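Local coordinates for replication initiation and membrane attachment protein (Geobacillus stearothermophilus 10, PDB 5WTN), which forms a tetrameric primosome component that binds a primosomal re-initiation protein and probably helps initiate DNA replication and attach it to the membrane, at residues A[12-17]-A[63-68]; A[87-92]-A[110-115]; A[240-245]-A[268-273]. All blocks are in the same frame, centred on the assembly; numbering follows the deposited sequence.

Interaction 1: A[12-17]-A[63-68]; sequences DRYTVQ and HHRLMA
Tyr14 and His63 meet edge to face: CD2 of Tyr14 stands over one face of the imidazole near its rim, with the ring planes at 64° and the centroids 5.0 Å apart. Over one face of the Tyr14 ring lies CD1 of Leu66, a CH-pi contact 4.2 Å from the centroid. The edge of the imidazole carries the polar part: ND1 of His63 donates to O of Asp12 at 3.2 Å, almost straight at 175° and in the ring plane, though it sits well above the plane of the carbonyl. The backbone N of His63 donates to the same oxygen nearly in line with C=O. The ring itself is held by two bonds, ND1 to Asp12 and NE2 to the hydroxyl of Tyr107. With chi1 at 68°, the Tyr14 ring reaches toward the helix, where OH meets CG of Leu66 at 3.4 Å and CD of Arg65 at 3.6 Å, the extended arginine chain crossing at about a right angle. Glu52 bonds this hydroxyl and pairs with Arg65. The contact seats strand 13-17 against helix 63-70, within an N-terminal domain consistent with the winged-helix fold of DnaB and DnaD proteins.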
# COMPACT_ATOMS: atom_id res chain seq x y z
N ASP A 12 -2.44 -8.26 32.41
CA ASP A 12 -1.39 -9.00 31.72
C ASP A 12 -0.80 -8.13 30.61
O ASP A 12 -1.49 -7.27 30.04
CB ASP A 12 -1.93 -10.31 31.14
CG ASP A 12 -2.17 -11.39 32.19
OD1 ASP A 12 -1.45 -11.36 33.22
OD2 ASP A 12 -3.06 -12.26 31.99
N ARG A 13 0.47 -8.33 30.30
CA ARG A 13 1.14 -7.48 29.32
C ARG A 13 1.44 -8.18 27.99
O ARG A 13 1.69 -9.38 27.97
CB ARG A 13 2.44 -6.91 29.91
CG ARG A 13 2.25 -6.15 31.21
CD ARG A 13 3.51 -5.41 31.61
NE ARG A 13 4.71 -6.19 31.32
CZ ARG A 13 5.23 -7.10 32.13
NH1 ARG A 13 4.65 -7.36 33.29
NH2 ARG A 13 6.33 -7.76 31.78
N TYR A 14 1.40 -7.42 26.90
CA TYR A 14 1.75 -7.96 25.59
C TYR A 14 2.76 -7.11 24.84
O TYR A 14 3.04 -5.96 25.18
CB TYR A 14 0.52 -8.15 24.73
CG TYR A 14 -0.15 -6.86 24.31
CD1 TYR A 14 0.10 -6.31 23.05
CD2 TYR A 14 -1.05 -6.22 25.14
CE1 TYR A 14 -0.53 -5.13 22.64
CE2 TYR A 14 -1.69 -5.04 24.73
CZ TYR A 14 -1.42 -4.51 23.49
OH TYR A 14 -2.05 -3.34 23.10
N THR A 15 3.32 -7.73 23.81
CA THR A 15 4.02 -7.01 22.76
C THR A 15 3.53 -7.60 21.44
O THR A 15 3.13 -8.77 21.40
CB THR A 15 5.53 -7.17 22.90
OG1 THR A 15 6.15 -6.51 21.79
CG2 THR A 15 5.94 -8.64 22.88
N VAL A 16 3.53 -6.79 20.38
CA VAL A 16 3.22 -7.28 19.04
C VAL A 16 4.47 -7.31 18.18
O VAL A 16 5.18 -6.31 18.06
CB VAL A 16 2.25 -6.37 18.32
CG1 VAL A 16 1.78 -7.04 17.01
CG2 VAL A 16 1.10 -6.01 19.20
N GLN A 17 4.72 -8.45 17.53
CA GLN A 17 5.88 -8.57 16.65
C GLN A 17 5.59 -9.28 15.32
O GLN A 17 4.58 -9.99 15.17
CB GLN A 17 7.05 -9.22 17.41
CG GLN A 17 7.61 -8.27 18.46
CD GLN A 17 8.60 -8.89 19.40
OE1 GLN A 17 8.40 -8.86 20.62
NE2 GLN A 17 9.69 -9.43 18.86
N HIS A 63 -3.43 -5.24 28.44
CA HIS A 63 -4.59 -5.48 27.58
C HIS A 63 -5.69 -4.43 27.71
O HIS A 63 -6.62 -4.41 26.90
CB HIS A 63 -5.13 -6.89 27.80
CG HIS A 63 -4.34 -7.95 27.10
ND1 HIS A 63 -3.08 -8.32 27.51
CD2 HIS A 63 -4.63 -8.71 26.02
CE1 HIS A 63 -2.62 -9.27 26.71
NE2 HIS A 63 -3.55 -9.52 25.80
N HIS A 64 -5.59 -3.56 28.72
CA HIS A 64 -6.47 -2.41 28.83
C HIS A 64 -6.40 -1.61 27.54
O HIS A 64 -7.42 -1.20 27.00
CB HIS A 64 -6.03 -1.54 29.99
CG HIS A 64 -6.61 -1.95 31.30
ND1 HIS A 64 -7.90 -2.44 31.42
CD2 HIS A 64 -6.09 -1.95 32.56
CE1 HIS A 64 -8.14 -2.73 32.69
NE2 HIS A 64 -7.06 -2.44 33.39
N ARG A 65 -5.18 -1.41 27.05
CA ARG A 65 -4.97 -0.66 25.82
C ARG A 65 -5.75 -1.23 24.62
O ARG A 65 -6.45 -0.50 23.93
CB ARG A 65 -3.49 -0.60 25.51
CG ARG A 65 -3.14 0.16 24.25
CD ARG A 65 -1.66 0.12 24.09
NE ARG A 65 -1.17 0.69 22.85
CZ ARG A 65 -0.07 1.42 22.77
NH1 ARG A 65 0.61 1.69 23.88
NH2 ARG A 65 0.34 1.90 21.60
N LEU A 66 -5.68 -2.55 24.42
CA LEU A 66 -6.45 -3.20 23.37
C LEU A 66 -7.95 -3.01 23.55
O LEU A 66 -8.68 -2.83 22.57
CB LEU A 66 -6.12 -4.70 23.32
CG LEU A 66 -4.87 -5.09 22.52
CD1 LEU A 66 -4.68 -6.60 22.54
CD2 LEU A 66 -4.96 -4.57 21.10
N MET A 67 -8.41 -3.04 24.80
CA MET A 67 -9.83 -2.89 25.11
C MET A 67 -10.28 -1.49 24.73
O MET A 67 -11.38 -1.29 24.18
CB MET A 67 -10.10 -3.18 26.58
CG MET A 67 -9.82 -4.63 27.01
SD MET A 67 -10.14 -4.96 28.75
CE MET A 67 -11.86 -4.57 28.76
N ALA A 68 -9.38 -0.53 24.98
CA ALA A 68 -9.64 0.87 24.69
C ALA A 68 -9.61 1.13 23.18
O ALA A 68 -10.50 1.80 22.66
CB ALA A 68 -8.64 1.74 25.37

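Interaction 2: A[87-92]-A[110-115]; sequences IGLLDT and RPPLAP
Arg110 and the chain at Gly88-Leu89 make a mixed backbone and side-chain contact at the base of the hairpin formed by strands 90-95 and 104-109, where one segment enters the hairpin from helix 74-86 and the other leaves it for helix 115-119. The backbone N of Arg110 donates to O of Leu89 at 3.1 Å, continuing the antiparallel pairing just past the strand ends. From there the Arg110 side chain runs back over the turn: its CD lies 3.3 Å from O of Gly88 and 3.4 Å from OD2 of Asp91. A bend at chi3 (47°) turns the guanidinium so that O of Gly88 and OD2 of Asp91 both lie at its edge, and NH1 of Arg110 forms a long salt bridge to OD2 at 3.6 Å. The carboxylate and guanidinium planes stand 56° apart, so the two do not form a flat, two-pronged pair. The guanidinium also makes a long, weak ion pair to Asp195 and a weak hydrogen bond to the carbonyl of Glu196, both of the third subunit. On the apolar side, CD2 of Leu89 meets CB of Pro112 at 4.2 Å, and Tyr34 of helix 24-38 and Tyr46 of helix 40-55 pack on both residues. Gly88, with phi 99°, ends helix 74-86 and lets the chain swing into strand 90-95. A helix leading into a two-stranded hairpin is consistent with the recognition-helix and wing topology of winged-helix domains.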
# COMPACT_ATOMS: atom_id res chain seq x y z
N ILE A 87 -6.27 -20.63 13.06
CA ILE A 87 -6.28 -20.50 11.61
C ILE A 87 -4.92 -20.08 11.02
O ILE A 87 -4.79 -19.92 9.81
CB ILE A 87 -7.44 -19.62 11.09
CG1 ILE A 87 -7.87 -20.11 9.69
CG2 ILE A 87 -7.05 -18.16 11.03
CD1 ILE A 87 -9.29 -19.99 9.43
N GLY A 88 -3.92 -19.90 11.87
CA GLY A 88 -2.58 -19.67 11.41
C GLY A 88 -2.14 -18.22 11.42
O GLY A 88 -0.95 -17.92 11.30
N LEU A 89 -3.11 -17.32 11.57
CA LEU A 89 -2.89 -15.86 11.56
C LEU A 89 -2.07 -15.27 12.73
O LEU A 89 -1.56 -14.15 12.63
CB LEU A 89 -4.22 -15.14 11.39
CG LEU A 89 -4.79 -15.28 9.96
CD1 LEU A 89 -6.17 -14.65 9.82
CD2 LEU A 89 -3.83 -14.71 8.90
N LEU A 90 -1.96 -15.98 13.85
CA LEU A 90 -1.23 -15.44 14.98
C LEU A 90 -0.53 -16.49 15.81
O LEU A 90 -1.14 -17.48 16.21
CB LEU A 90 -2.17 -14.60 15.88
CG LEU A 90 -1.59 -14.10 17.22
CD1 LEU A 90 -0.75 -12.84 17.08
CD2 LEU A 90 -2.67 -13.92 18.27
N ASP A 91 0.74 -16.26 16.12
CA ASP A 91 1.44 -17.12 17.07
C ASP A 91 1.56 -16.40 18.39
O ASP A 91 1.90 -15.22 18.44
CB ASP A 91 2.83 -17.54 16.57
CG ASP A 91 2.79 -18.66 15.53
OD1 ASP A 91 1.80 -19.43 15.52
OD2 ASP A 91 3.74 -18.77 14.72
N THR A 92 1.28 -17.13 19.46
CA THR A 92 1.29 -16.54 20.79
C THR A 92 2.33 -17.20 21.67
O THR A 92 2.37 -18.42 21.79
CB THR A 92 -0.10 -16.60 21.47
OG1 THR A 92 -1.05 -15.88 20.67
CG2 THR A 92 -0.06 -16.00 22.88
N ARG A 110 1.20 -13.15 11.79
CA ARG A 110 1.55 -13.86 10.57
C ARG A 110 0.70 -13.36 9.41
O ARG A 110 -0.47 -13.04 9.57
CB ARG A 110 1.36 -15.34 10.80
CG ARG A 110 2.15 -15.86 12.00
CD ARG A 110 2.21 -17.38 11.99
NE ARG A 110 2.56 -17.86 10.65
CZ ARG A 110 3.75 -18.35 10.31
NH1 ARG A 110 4.72 -18.47 11.22
NH2 ARG A 110 3.96 -18.72 9.05
N PRO A 111 1.30 -13.25 8.23
CA PRO A 111 0.56 -12.82 7.03
C PRO A 111 -0.35 -13.93 6.53
O PRO A 111 -0.08 -15.11 6.78
CB PRO A 111 1.67 -12.55 6.02
CG PRO A 111 2.89 -12.29 6.90
CD PRO A 111 2.76 -13.24 8.02
N PRO A 112 -1.44 -13.57 5.85
CA PRO A 112 -2.29 -14.66 5.37
C PRO A 112 -1.61 -15.50 4.30
O PRO A 112 -0.51 -15.20 3.83
CB PRO A 112 -3.51 -13.93 4.79
CG PRO A 112 -3.11 -12.52 4.66
CD PRO A 112 -2.03 -12.24 5.64
N LEU A 113 -2.27 -16.57 3.89
CA LEU A 113 -1.77 -17.34 2.78
C LEU A 113 -1.89 -16.52 1.50
O LEU A 113 -2.66 -15.55 1.43
CB LEU A 113 -2.55 -18.63 2.64
CG LEU A 113 -2.34 -19.73 3.66
CD1 LEU A 113 -3.35 -20.85 3.39
CD2 LEU A 113 -0.90 -20.22 3.59
N ALA A 114 -1.09 -16.88 0.50
CA ALA A 114 -1.26 -16.26 -0.82
C ALA A 114 -2.51 -16.91 -1.39
O ALA A 114 -2.78 -18.08 -1.11
CB ALA A 114 -0.08 -16.53 -1.68
N PRO A 115 -3.28 -16.15 -2.15
CA PRO A 115 -4.53 -16.71 -2.69
C PRO A 115 -4.36 -18.11 -3.33
O PRO A 115 -5.23 -18.95 -3.14
CB PRO A 115 -4.93 -15.68 -3.75
CG PRO A 115 -4.29 -14.42 -3.32
CD PRO A 115 -3.05 -14.76 -2.56

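Interaction 3: A[240-245]-A[268-273]; sequences YGIPPL and RAAREW
The segment 240-245 spans the short connection between helices 227-240 and 244-254, laid against the middle of helix 263-278. Tyr240 closes helix 227-240, Gly241 takes a positive phi, and Pro243 occupies the N-cap position of helix 244-254. The backbones are closest at Tyr240 and Ala270, whose CA atoms are 7.5 Å apart, and side chains fill the distance between them. Ile242 is central. With CG1 beside the backbone N (chi1 -55°), its chain extends past the indole of Trp273 in the opposite direction, placing CG1 over one face of the six-membered ring, 4.1 Å from its centroid and 24° off the normal. Its CD1 goes further, to CB of Ala270 at 3.9 Å. Trp273 is swung toward this connection by a chi1 of -177°, and the benzene side of its indole meets two more residues: CZ2 lies 3.9 Å from CD of Pro243, and CZ3 is 3.7 Å from O of Tyr240. The Tyr240 ring packs along the helix one turn earlier. Its CD2 approaches CB of Ala270 at 4.1 Å, the carbonyl oxygen of Ala270 lies above one face near the rim, and OH reaches CB of Arg271. The contact is thus held by apolar packing, while the indole NE1 finds its acceptor in Glu246, one residue beyond the segment. Leu250 of helix 244-254 packs on Ile242 and Ala269, Tyr274 meets the Tyr240 ring, and Val126 of the third subunit touches Tyr240, so the connection joins helices 227-240, 244-254 and 263-278 beside a neighbouring chain.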
# COMPACT_ATOMS: atom_id res chain seq x y z
N TYR A 240 33.57 -15.11 -7.87
CA TYR A 240 34.99 -15.05 -7.50
C TYR A 240 36.04 -15.46 -8.56
O TYR A 240 37.25 -15.34 -8.31
CB TYR A 240 35.18 -15.88 -6.24
CG TYR A 240 34.46 -15.30 -5.05
CD1 TYR A 240 34.66 -13.99 -4.68
CD2 TYR A 240 33.59 -16.06 -4.30
CE1 TYR A 240 34.03 -13.44 -3.58
CE2 TYR A 240 32.94 -15.53 -3.19
CZ TYR A 240 33.17 -14.21 -2.83
OH TYR A 240 32.53 -13.65 -1.74
N GLY A 241 35.60 -15.93 -9.72
CA GLY A 241 36.53 -16.34 -10.76
C GLY A 241 37.34 -17.59 -10.43
O GLY A 241 38.45 -17.79 -10.95
N ILE A 242 36.80 -18.43 -9.57
CA ILE A 242 37.49 -19.64 -9.14
C ILE A 242 37.53 -20.71 -10.24
O ILE A 242 36.48 -21.15 -10.71
CB ILE A 242 36.81 -20.25 -7.87
CG1 ILE A 242 36.71 -19.21 -6.76
CG2 ILE A 242 37.56 -21.48 -7.38
CD1 ILE A 242 36.02 -19.72 -5.55
N PRO A 243 38.73 -21.14 -10.64
CA PRO A 243 38.92 -22.25 -11.59
C PRO A 243 38.50 -23.60 -11.00
O PRO A 243 38.34 -23.71 -9.78
CB PRO A 243 40.43 -22.22 -11.86
CG PRO A 243 41.01 -21.53 -10.68
CD PRO A 243 40.01 -20.52 -10.24
N PRO A 244 38.30 -24.63 -11.85
CA PRO A 244 37.80 -25.93 -11.38
C PRO A 244 38.74 -26.69 -10.45
O PRO A 244 38.25 -27.31 -9.51
CB PRO A 244 37.60 -26.72 -12.68
CG PRO A 244 37.43 -25.68 -13.73
CD PRO A 244 38.36 -24.58 -13.32
N LEU A 245 40.04 -26.68 -10.72
CA LEU A 245 41.00 -27.36 -9.84
C LEU A 245 40.95 -26.75 -8.45
O LEU A 245 40.99 -27.45 -7.45
CB LEU A 245 42.42 -27.29 -10.38
CG LEU A 245 42.90 -28.52 -11.16
CD1 LEU A 245 44.38 -28.40 -11.51
CD2 LEU A 245 42.61 -29.79 -10.36
N ARG A 268 32.37 -19.79 2.74
CA ARG A 268 33.47 -19.21 3.50
C ARG A 268 34.82 -19.48 2.84
O ARG A 268 35.62 -18.58 2.68
CB ARG A 268 33.49 -19.75 4.93
CG ARG A 268 32.23 -19.41 5.72
CD ARG A 268 32.42 -19.57 7.23
NE ARG A 268 31.12 -19.69 7.88
CZ ARG A 268 30.55 -20.86 8.19
NH1 ARG A 268 31.19 -22.00 7.94
NH2 ARG A 268 29.35 -20.88 8.77
N ALA A 269 35.05 -20.74 2.49
CA ALA A 269 36.29 -21.15 1.84
C ALA A 269 36.53 -20.33 0.58
O ALA A 269 37.64 -19.86 0.34
CB ALA A 269 36.22 -22.61 1.48
N ALA A 270 35.47 -20.16 -0.21
CA ALA A 270 35.50 -19.35 -1.41
C ALA A 270 35.83 -17.89 -1.10
O ALA A 270 36.73 -17.31 -1.72
CB ALA A 270 34.17 -19.45 -2.14
N ARG A 271 35.11 -17.31 -0.14
CA ARG A 271 35.36 -15.92 0.28
C ARG A 271 36.81 -15.74 0.74
O ARG A 271 37.42 -14.71 0.47
CB ARG A 271 34.36 -15.49 1.37
CG ARG A 271 34.65 -14.13 2.05
CD ARG A 271 33.45 -13.57 2.88
NE ARG A 271 32.67 -14.59 3.58
CZ ARG A 271 31.43 -14.97 3.23
NH1 ARG A 271 30.82 -14.41 2.19
NH2 ARG A 271 30.80 -15.92 3.93
N GLU A 272 37.36 -16.76 1.41
CA GLU A 272 38.74 -16.73 1.87
C GLU A 272 39.71 -16.78 0.69
O GLU A 272 40.63 -15.96 0.58
CB GLU A 272 39.00 -17.90 2.83
CG GLU A 272 38.35 -17.79 4.21
CD GLU A 272 38.48 -19.07 5.05
OE1 GLU A 272 39.32 -19.94 4.71
OE2 GLU A 272 37.74 -19.22 6.05
N TRP A 273 39.52 -17.77 -0.18
CA TRP A 273 40.34 -17.93 -1.37
C TRP A 273 40.47 -16.62 -2.14
O TRP A 273 41.55 -16.28 -2.62
CB TRP A 273 39.71 -19.01 -2.26
CG TRP A 273 40.47 -19.36 -3.51
CD1 TRP A 273 41.31 -20.42 -3.68
CD2 TRP A 273 40.42 -18.68 -4.78
NE1 TRP A 273 41.80 -20.44 -4.97
CE2 TRP A 273 41.27 -19.38 -5.66
CE3 TRP A 273 39.75 -17.55 -5.25
CZ2 TRP A 273 41.47 -18.98 -6.99
CZ3 TRP A 273 39.94 -17.15 -6.56
CH2 TRP A 273 40.79 -17.87 -7.42

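From the N terminus, the three contacts close in succession, and none nests within or crosses another. Interaction 1 returns the chain to its first strand after helices 24-38 and 40-55, closing a mostly helical loop. Interaction 2 then closes the much shorter loop of hairpin 90-95/104-109. Both reach the same four-stranded sheet, their centres about 20 Å apart: interaction 1 ties it to helix 63-70, and interaction 2 closes the base of the hairpin. Interaction 3 closes a loop holding most of helix 244-254 and the start of helix 263-278, in the distal helical part of the chain. Its centre lies about 52 Å from that of interaction 1, across the chain's centre, and about 41 Å from that of interaction 2.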